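Local coordinates for periplasmic binding protein (Mycobacterium smegmatis, PDB 4MDY), which probably binds an iron-containing solute, such as a ferric siderophore, outside the cell and delivers it to an ABC transporter for uptake, at residues A[38-50]-A[137-151]. Sequence-based numbering, arbitrary orientation.
Sequences LTEQDDLLAVGVV and QATIIGQAVFKNAEM
Asp43 sits as a knob among Gln137, Ala138 and Ile141 of helix 137-144 and selenomethionine Met151 of the next helix. Its OD2 accepts from Gln137 NE2 at 2.9 Å, met nearly end-on to its C-O bond with an N-H...O angle of 172°, while OD1 makes only van der Waals contact with Ala138 CB. The second N-H of that amide runs to Thr39 OG1 (NE2 to OG1, 3.1 Å); both acceptors are within 5° of the amide plane, which fixes the rotation of the group. Thr39 OG1 also bonds Asn104. Further along helix 40-46, Leu44 CD2 packs against Ile141 CG2 at 3.6 Å and also touches Val145 CG1. Helices 40-46 and 137-144, whose axes here cross at -48°, belong to the N-terminal lobe of a solute-binding protein fold, and each ends in a Schellman motif, with Gly48 and Phe146 as the positive-phi residues. Buried Val47 continues the packed part, its CG1 3.8 Å from Met151 CE and its CG2 4.0 Å from Val145 CG2. The solvent side is looser: beside exposed Gly48, Lys147, extended beyond CG, sends NZ 2.9 Å to Val47 O, in the carbonyl plane, and exposed Glu150 brings only its aliphatic part to Val47.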
loop_
_atom_site.group_PDB
_atom_site.type_symbol
_atom_site.label_atom_id
_atom_site.label_comp_id
_atom_site.label_asym_id
_atom_site.label_seq_id
_atom_site.Cartn_x
_atom_site.Cartn_y
_atom_site.Cartn_z
ATOM N N LEU A 38 -2.263 -8.854 1.574
ATOM C CA LEU A 38 -2.339 -8.173 0.293
ATOM C C LEU A 38 -1.078 -7.438 -0.148
ATOM O O LEU A 38 -0.924 -7.177 -1.340
ATOM C CB LEU A 38 -3.529 -7.200 0.306
ATOM C CG LEU A 38 -4.891 -7.870 0.535
ATOM C CD1 LEU A 38 -6.006 -6.842 0.619
ATOM C CD2 LEU A 38 -5.186 -8.887 -0.569
ATOM N N THR A 39 -0.180 -7.102 0.782
ATOM C CA THR A 39 0.983 -6.260 0.442
ATOM C C THR A 39 2.326 -6.697 1.055
ATOM O O THR A 39 3.364 -6.113 0.734
ATOM C CB THR A 39 0.732 -4.794 0.870
ATOM O OG1 THR A 39 0.440 -4.756 2.270
ATOM C CG2 THR A 39 -0.424 -4.170 0.093
ATOM N N GLU A 40 2.320 -7.720 1.909
ATOM C CA GLU A 40 3.500 -8.099 2.696
ATOM C C GLU A 40 4.685 -8.568 1.859
ATOM O O GLU A 40 5.834 -8.517 2.325
ATOM C CB GLU A 40 3.147 -9.180 3.726
ATOM C CG GLU A 40 2.190 -8.719 4.812
ATOM C CD GLU A 40 0.750 -9.082 4.530
ATOM O OE1 GLU A 40 0.292 -8.800 3.409
ATOM O OE2 GLU A 40 0.078 -9.641 5.429
ATOM N N GLN A 41 4.421 -9.037 0.638
ATOM C CA GLN A 41 5.497 -9.500 -0.223
ATOM C C GLN A 41 6.528 -8.408 -0.473
ATOM O O GLN A 41 7.696 -8.713 -0.630
ATOM C CB GLN A 41 4.977 -10.088 -1.548
ATOM C CG GLN A 41 4.398 -9.105 -2.556
ATOM C CD GLN A 41 2.904 -8.903 -2.407
ATOM O OE1 GLN A 41 2.349 -9.001 -1.305
ATOM N NE2 GLN A 41 2.242 -8.608 -3.515
ATOM N N ASP A 42 6.103 -7.146 -0.503
ATOM C CA ASP A 42 7.038 -6.043 -0.730
ATOM C C ASP A 42 7.962 -5.843 0.471
ATOM O O ASP A 42 9.129 -5.517 0.305
ATOM C CB ASP A 42 6.300 -4.743 -1.041
ATOM C CG ASP A 42 5.764 -4.683 -2.471
ATOM O OD1 ASP A 42 5.746 -5.715 -3.185
ATOM O OD2 ASP A 42 5.347 -3.577 -2.873
ATOM N N ASP A 43 7.450 -6.044 1.679
ATOM C CA ASP A 43 8.308 -5.939 2.870
ATOM C C ASP A 43 9.341 -7.061 2.849
ATOM O O ASP A 43 10.529 -6.826 3.048
ATOM C CB ASP A 43 7.484 -6.015 4.160
ATOM C CG ASP A 43 6.438 -4.917 4.254
ATOM O OD1 ASP A 43 6.797 -3.751 4.552
ATOM O OD2 ASP A 43 5.249 -5.231 4.039
ATOM N N LEU A 44 8.882 -8.283 2.576
ATOM C CA LEU A 44 9.770 -9.449 2.531
ATOM C C LEU A 44 10.853 -9.298 1.456
ATOM O O LEU A 44 12.055 -9.426 1.728
ATOM C CB LEU A 44 8.937 -10.724 2.313
ATOM C CG LEU A 44 8.061 -11.058 3.531
ATOM C CD1 LEU A 44 6.942 -12.033 3.201
ATOM C CD2 LEU A 44 8.912 -11.596 4.680
ATOM N N LEU A 45 10.422 -8.980 0.243
ATOM C CA LEU A 45 11.339 -8.841 -0.886
ATOM C C LEU A 45 12.331 -7.686 -0.705
ATOM O O LEU A 45 13.473 -7.788 -1.141
ATOM C CB LEU A 45 10.562 -8.683 -2.192
ATOM C CG LEU A 45 9.841 -9.958 -2.658
ATOM C CD1 LEU A 45 8.906 -9.632 -3.816
ATOM C CD2 LEU A 45 10.833 -11.040 -3.046
ATOM N N ALA A 46 11.904 -6.608 -0.049
ATOM C CA ALA A 46 12.788 -5.473 0.223
ATOM C C ALA A 46 14.047 -5.899 0.972
ATOM O O ALA A 46 15.113 -5.332 0.753
ATOM C CB ALA A 46 12.054 -4.391 1.011
ATOM N N VAL A 47 13.920 -6.887 1.859
ATOM C CA VAL A 47 15.058 -7.363 2.659
ATOM C C VAL A 47 15.613 -8.710 2.194
ATOM O O VAL A 47 16.379 -9.348 2.907
ATOM C CB VAL A 47 14.719 -7.393 4.170
ATOM C CG1 VAL A 47 14.466 -5.980 4.682
ATOM C CG2 VAL A 47 13.526 -8.291 4.466
ATOM N N GLY A 48 15.230 -9.146 0.993
ATOM C CA GLY A 48 15.832 -10.329 0.381
ATOM C C GLY A 48 15.237 -11.659 0.804
ATOM O O GLY A 48 15.824 -12.700 0.548
ATOM N N VAL A 49 14.080 -11.629 1.453
ATOM C CA VAL A 49 13.365 -12.842 1.807
ATOM C C VAL A 49 12.352 -13.101 0.695
ATOM O O VAL A 49 11.413 -12.325 0.517
ATOM C CB VAL A 49 12.666 -12.707 3.168
ATOM C CG1 VAL A 49 11.820 -13.939 3.467
ATOM C CG2 VAL A 49 13.710 -12.480 4.269
ATOM N N VAL A 50 12.561 -14.164 -0.075
ATOM C CA VAL A 50 11.657 -14.490 -1.189
ATOM C C VAL A 50 10.595 -15.479 -0.693
ATOM O O VAL A 50 10.922 -16.616 -0.350
ATOM C CB VAL A 50 12.422 -15.088 -2.400
ATOM C CG1 VAL A 50 11.484 -15.318 -3.573
ATOM C CG2 VAL A 50 13.555 -14.164 -2.825
ATOM N N GLN A 137 3.597 -2.496 9.869
ATOM C CA GLN A 137 3.715 -3.750 9.137
ATOM C C GLN A 137 5.167 -4.071 8.761
ATOM O O GLN A 137 5.620 -5.204 8.926
ATOM C CB GLN A 137 2.830 -3.705 7.894
ATOM C CG GLN A 137 3.065 -4.847 6.935
ATOM C CD GLN A 137 2.009 -4.891 5.853
ATOM O OE1 GLN A 137 0.813 -4.872 6.142
ATOM N NE2 GLN A 137 2.444 -4.938 4.599
ATOM N N ALA A 138 5.893 -3.085 8.240
ATOM C CA ALA A 138 7.283 -3.294 7.852
ATOM C C ALA A 138 8.120 -3.666 9.065
ATOM O O ALA A 138 8.905 -4.604 9.021
ATOM C CB ALA A 138 7.846 -2.044 7.193
ATOM N N THR A 139 7.935 -2.935 10.161
ATOM C CA THR A 139 8.726 -3.178 11.359
ATOM C C THR A 139 8.564 -4.595 11.928
ATOM O O THR A 139 9.558 -5.254 12.214
ATOM C CB THR A 139 8.435 -2.128 12.446
ATOM O OG1 THR A 139 8.745 -0.829 11.921
ATOM C CG2 THR A 139 9.296 -2.374 13.676
ATOM N N ILE A 140 7.333 -5.065 12.094
ATOM C CA ILE A 140 7.136 -6.397 12.662
ATOM C C ILE A 140 7.667 -7.485 11.717
ATOM O O ILE A 140 8.233 -8.459 12.178
ATOM C CB ILE A 140 5.676 -6.667 13.073
ATOM C CG1 ILE A 140 5.603 -7.871 14.013
ATOM C CG2 ILE A 140 4.781 -6.878 11.859
ATOM C CD1 ILE A 140 4.235 -8.082 14.626
ATOM N N ILE A 141 7.508 -7.299 10.406
ATOM C CA ILE A 141 8.009 -8.285 9.426
ATOM C C ILE A 141 9.540 -8.350 9.434
ATOM O O ILE A 141 10.123 -9.438 9.411
ATOM C CB ILE A 141 7.482 -7.996 8.003
ATOM C CG1 ILE A 141 5.971 -8.215 7.961
ATOM C CG2 ILE A 141 8.176 -8.887 6.971
ATOM C CD1 ILE A 141 5.306 -7.704 6.697
ATOM N N GLY A 142 10.177 -7.180 9.467
ATOM C CA GLY A 142 11.622 -7.076 9.611
ATOM C C GLY A 142 12.133 -7.798 10.842
ATOM O O GLY A 142 13.143 -8.501 10.779
ATOM N N GLN A 143 11.425 -7.638 11.959
ATOM C CA GLN A 143 11.767 -8.344 13.198
ATOM C C GLN A 143 11.673 -9.858 13.029
ATOM O O GLN A 143 12.609 -10.590 13.352
ATOM C CB GLN A 143 10.867 -7.880 14.343
ATOM C CG GLN A 143 11.235 -6.499 14.845
ATOM C CD GLN A 143 10.210 -5.905 15.793
ATOM O OE1 GLN A 143 9.473 -6.617 16.469
ATOM N NE2 GLN A 143 10.165 -4.590 15.848
ATOM N N ALA A 144 10.548 -10.303 12.481
ATOM C CA ALA A 144 10.251 -11.725 12.326
ATOM C C ALA A 144 11.215 -12.470 11.398
ATOM O O ALA A 144 11.384 -13.692 11.534
ATOM C CB ALA A 144 8.830 -11.891 11.819
ATOM N N VAL A 145 11.824 -11.756 10.449
ATOM C CA VAL A 145 12.754 -12.389 9.505
ATOM C C VAL A 145 14.217 -12.055 9.797
ATOM O O VAL A 145 15.099 -12.333 8.977
ATOM C CB VAL A 145 12.383 -12.084 8.027
ATOM C CG1 VAL A 145 10.930 -12.450 7.773
ATOM C CG2 VAL A 145 12.654 -10.633 7.633
ATOM N N PHE A 146 14.458 -11.474 10.976
ATOM C CA PHE A 146 15.800 -11.254 11.509
ATOM C C PHE A 146 16.597 -10.224 10.696
ATOM O O PHE A 146 17.811 -10.340 10.554
ATOM C CB PHE A 146 16.570 -12.584 11.610
ATOM C CG PHE A 146 16.026 -13.536 12.643
ATOM C CD1 PHE A 146 14.835 -14.223 12.436
ATOM C CD2 PHE A 146 16.736 -13.779 13.815
ATOM C CE1 PHE A 146 14.346 -15.107 13.384
ATOM C CE2 PHE A 146 16.251 -14.667 14.765
ATOM C CZ PHE A 146 15.055 -15.333 14.551
ATOM N N LYS A 147 15.899 -9.224 10.164
ATOM C CA LYS A 147 16.506 -8.186 9.327
ATOM C C LYS A 147 15.941 -6.815 9.704
ATOM O O LYS A 147 15.674 -5.960 8.858
ATOM C CB LYS A 147 16.290 -8.505 7.844
ATOM C CG LYS A 147 16.860 -9.863 7.454
ATOM C CD LYS A 147 16.998 -10.054 5.962
ATOM C CE LYS A 147 17.273 -11.508 5.609
ATOM N NZ LYS A 147 17.519 -11.692 4.142
ATOM N N ASN A 148 15.768 -6.615 11.002
ATOM C CA ASN A 148 15.206 -5.368 11.503
ATOM C C ASN A 148 16.089 -4.148 11.237
ATOM O O ASN A 148 15.570 -3.058 11.006
ATOM C CB ASN A 148 14.858 -5.483 12.989
ATOM C CG ASN A 148 15.970 -6.117 13.798
ATOM O OD1 ASN A 148 16.187 -7.333 13.729
ATOM N ND2 ASN A 148 16.686 -5.298 14.568
ATOM N N ALA A 149 17.411 -4.325 11.247
ATOM C CA ALA A 149 18.330 -3.209 10.960
ATOM C C ALA A 149 18.135 -2.665 9.535
ATOM O O ALA A 149 18.030 -1.463 9.320
ATOM C CB ALA A 149 19.775 -3.637 11.178
ATOM N N GLU A 150 18.070 -3.563 8.559
ATOM C CA GLU A 150 17.837 -3.142 7.184
ATOM C C GLU A 150 16.458 -2.518 7.024
ATOM O O GLU A 150 16.299 -1.526 6.309
ATOM C CB GLU A 150 18.001 -4.319 6.210
ATOM C CG GLU A 150 17.923 -3.922 4.732
ATOM C CD GLU A 150 19.100 -3.065 4.294
ATOM O OE1 GLU A 150 20.065 -3.629 3.750
ATOM O OE2 GLU A 150 19.078 -1.833 4.527
HETATM N N MSE A 151 15.453 -3.103 7.665
HETATM C CA MSE A 151 14.079 -2.611 7.514
HETATM C C MSE A 151 13.988 -1.211 8.059
HETATM O O MSE A 151 13.338 -0.342 7.474
HETATM C CB MSE A 151 13.075 -3.525 8.215
HETATM C CG MSE A 151 11.630 -3.175 7.870
HETATM SE SE MSE A 151 11.215 -3.594 5.982
HETATM C CE MSE A 151 11.013 -5.529 6.303
#